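Local coordinates for protein agmatinase (Burkholderia thailandensis, PDB 4DZ4) that probably hydrolyses agmatine to putrescine and urea, as a member of the arginase family that binds two manganese ions per subunit, at residues Lys185-Asp189 with Gly190-Pro194. Residues are numbered along the deposited sequence; the frame is centred on the assembly and turned at random.
Sequences KAVKD and GLIDP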
ATOM      1  N   LYS B 185     -34.054 -12.742  -8.690  1.00 13.45           N
ATOM      2  CA  LYS B 185     -35.317 -12.052  -8.387  1.00 14.15           C
ATOM      3  C   LYS B 185     -35.825 -11.294  -9.611  1.00 14.38           C
ATOM      4  O   LYS B 185     -37.016 -11.332  -9.903  1.00 15.12           O
ATOM      5  CB  LYS B 185     -35.129 -11.121  -7.178  1.00 14.21           C
ATOM      6  CG  LYS B 185     -34.663 -11.900  -5.939  1.00 14.38           C
ATOM      7  CD  LYS B 185     -34.383 -10.950  -4.776  1.00 14.59           C
ATOM      8  CE  LYS B 185     -33.759 -11.706  -3.604  1.00 14.86           C
ATOM      9  NZ  LYS B 185     -33.459 -10.706  -2.520  1.00 14.39           N
ATOM     10  N   ALA B 186     -34.926 -10.626 -10.334  1.00 13.97           N
ATOM     11  CA  ALA B 186     -35.286  -9.875 -11.548  1.00 13.98           C
ATOM     12  C   ALA B 186     -35.927 -10.804 -12.603  1.00 14.51           C
ATOM     13  O   ALA B 186     -36.916 -10.443 -13.220  1.00 15.41           O
ATOM     14  CB  ALA B 186     -34.075  -9.159 -12.134  1.00 13.63           C
ATOM     15  N   VAL B 187     -35.381 -12.010 -12.775  1.00 14.60           N
ATOM     16  CA  VAL B 187     -35.993 -12.980 -13.693  1.00 15.70           C
ATOM     17  C   VAL B 187     -37.357 -13.469 -13.197  1.00 17.12           C
ATOM     18  O   VAL B 187     -38.338 -13.505 -13.953  1.00 17.47           O
ATOM     19  CB  VAL B 187     -35.083 -14.191 -13.996  1.00 15.39           C
ATOM     20  CG1 VAL B 187     -35.881 -15.282 -14.729  1.00 16.47           C
ATOM     21  CG2 VAL B 187     -33.889 -13.736 -14.819  1.00 15.05           C
ATOM     22  N   LYS B 188     -37.432 -13.816 -11.917  1.00 17.94           N
ATOM     23  CA  LYS B 188     -38.705 -14.251 -11.350  1.00 20.50           C
ATOM     24  C   LYS B 188     -39.787 -13.137 -11.405  1.00 20.29           C
ATOM     25  O   LYS B 188     -40.971 -13.433 -11.584  1.00 21.75           O
ATOM     26  CB  LYS B 188     -38.501 -14.778  -9.926  1.00 22.31           C
ATOM     27  CG  LYS B 188     -37.590 -16.014  -9.865  1.00 24.85           C
ATOM     28  CD  LYS B 188     -38.140 -17.233 -10.607  1.00 27.08           C
ATOM     29  CE  LYS B 188     -36.982 -18.031 -11.195  1.00 29.88           C
ATOM     30  NZ  LYS B 188     -37.405 -19.204 -12.015  1.00 33.47           N
ATOM     31  N   ASP B 189     -39.387 -11.877 -11.270  1.00 18.96           N
ATOM     32  CA  ASP B 189     -40.331 -10.747 -11.371  1.00 19.29           C
ATOM     33  C   ASP B 189     -40.727 -10.449 -12.824  1.00 20.24           C
ATOM     34  O   ASP B 189     -41.613  -9.627 -13.046  1.00 21.04           O
ATOM     35  CB  ASP B 189     -39.764  -9.449 -10.769  1.00 18.68           C
ATOM     36  CG  ASP B 189     -39.549  -9.515  -9.261  1.00 18.83           C
ATOM     37  OD1 ASP B 189     -39.966 -10.501  -8.596  1.00 18.95           O
ATOM     38  OD2 ASP B 189     -38.968  -8.532  -8.749  1.00 18.19           O
ATOM     39  N   GLY B 190     -40.087 -11.105 -13.791  1.00 19.56           N
ATOM     40  CA  GLY B 190     -40.309 -10.800 -15.216  1.00 20.20           C
ATOM     41  C   GLY B 190     -39.744  -9.453 -15.670  1.00 19.92           C
ATOM     42  O   GLY B 190     -40.183  -8.914 -16.702  1.00 20.20           O
ATOM     43  N   LEU B 191     -38.746  -8.931 -14.938  1.00 18.35           N
ATOM     44  CA  LEU B 191     -38.112  -7.657 -15.290  1.00 18.56           C
ATOM     45  C   LEU B 191     -37.224  -7.791 -16.498  1.00 18.66           C
ATOM     46  O   LEU B 191     -37.060  -6.831 -17.255  1.00 19.05           O
ATOM     47  CB  LEU B 191     -37.278  -7.084 -14.128  1.00 18.00           C
ATOM     48  CG  LEU B 191     -38.075  -6.691 -12.884  1.00 18.74           C
ATOM     49  CD1 LEU B 191     -37.134  -6.164 -11.819  1.00 18.39           C
ATOM     50  CD2 LEU B 191     -39.136  -5.649 -13.228  1.00 19.36           C
ATOM     51  N   ILE B 192     -36.603  -8.954 -16.641  1.00 19.15           N
ATOM     52  CA  ILE B 192     -35.687  -9.193 -17.752  1.00 19.17           C
ATOM     53  C   ILE B 192     -36.026 -10.479 -18.482  1.00 19.59           C
ATOM     54  O   ILE B 192     -36.534 -11.415 -17.882  1.00 20.07           O
ATOM     55  CB  ILE B 192     -34.209  -9.198 -17.317  1.00 18.99           C
ATOM     56  CG1 ILE B 192     -33.927 -10.343 -16.343  1.00 19.40           C
ATOM     57  CG2 ILE B 192     -33.802  -7.831 -16.756  1.00 18.99           C
ATOM     58  CD1 ILE B 192     -32.541 -10.286 -15.715  1.00 19.59           C
ATOM     59  N   ASP B 193     -35.753 -10.499 -19.786  1.00 19.38           N
ATOM     60  CA  ASP B 193     -36.094 -11.633 -20.626  1.00 19.77           C
ATOM     61  C   ASP B 193     -34.829 -12.442 -20.819  1.00 18.78           C
ATOM     62  O   ASP B 193     -33.916 -11.985 -21.528  1.00 17.72           O
ATOM     63  CB  ASP B 193     -36.585 -11.126 -21.982  1.00 21.48           C
ATOM     64  CG  ASP B 193     -36.871 -12.250 -22.973  1.00 22.69           C
ATOM     65  OD1 ASP B 193     -36.607 -13.431 -22.696  1.00 23.00           O
ATOM     66  OD2 ASP B 193     -37.387 -11.948 -24.060  1.00 25.01           O
ATOM     67  N   PRO B 194     -34.779 -13.657 -20.239  1.00 18.61           N
ATOM     68  CA  PRO B 194     -33.494 -14.384 -20.299  1.00 17.73           C
ATOM     69  C   PRO B 194     -33.027 -14.725 -21.701  1.00 17.90           C
ATOM     70  O   PRO B 194     -31.831 -14.587 -21.979  1.00 16.96           O
ATOM     71  CB  PRO B 194     -33.750 -15.660 -19.482  1.00 18.05           C
ATOM     72  CG  PRO B 194     -34.946 -15.342 -18.632  1.00 18.78           C
ATOM     73  CD  PRO B 194     -35.792 -14.398 -19.454  1.00 19.13           C
TER
HETATM   74  O   HOH W   1     -38.485 -13.074 -16.958  1.00 27.89           O
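Two groups grip the carbonyl oxygen of Val187 near the C-terminal end of its helix. Gly190 N donates to Val187 O at 3.0 Å from above the carbonyl plane, and a water donates to the same oxygen. That water also donates to Ile192 O, at 2.7 Å, and ties the last helical turn to the departing loop. The carbonyl one residue earlier, Ala186 O, accepts from the amide one residue later, Leu191 N, at 2.9 Å, nearly in line with the C=O bond (163°). Gly190 has a positive phi of 70°, which turns the chain so that successive amides can serve both carbonyls.

The side chains of Val187, Ile192 and Pro194 pack across the turn. The CG1 of Ile192 sits between its own backbone N and carbonyl carbon (chi1 63°), which brings it to 3.7 Å from Val187 CG2; the two side chains cross at about a right angle. Ile192 CD1 lies 4.1 Å from Ala186 CB. The other branch of Val187, CG1, meets the ring of Pro194 at CG. Leu191 CG packs 3.9 Å from Asp189 CB, while Asp189 OD2 is hydrogen-bonded to Tyr143 of helix 142-153, which Leu191 also touches. The 6→1 bond from Leu191, the 5→2 bond from Gly190 and the hydrophobic contact of Ala186 CB with Leu191 CD1 (4.3 Å) define a Schellman motif, here leading toward strand 198-202 of the parallel arginase-fold sheet.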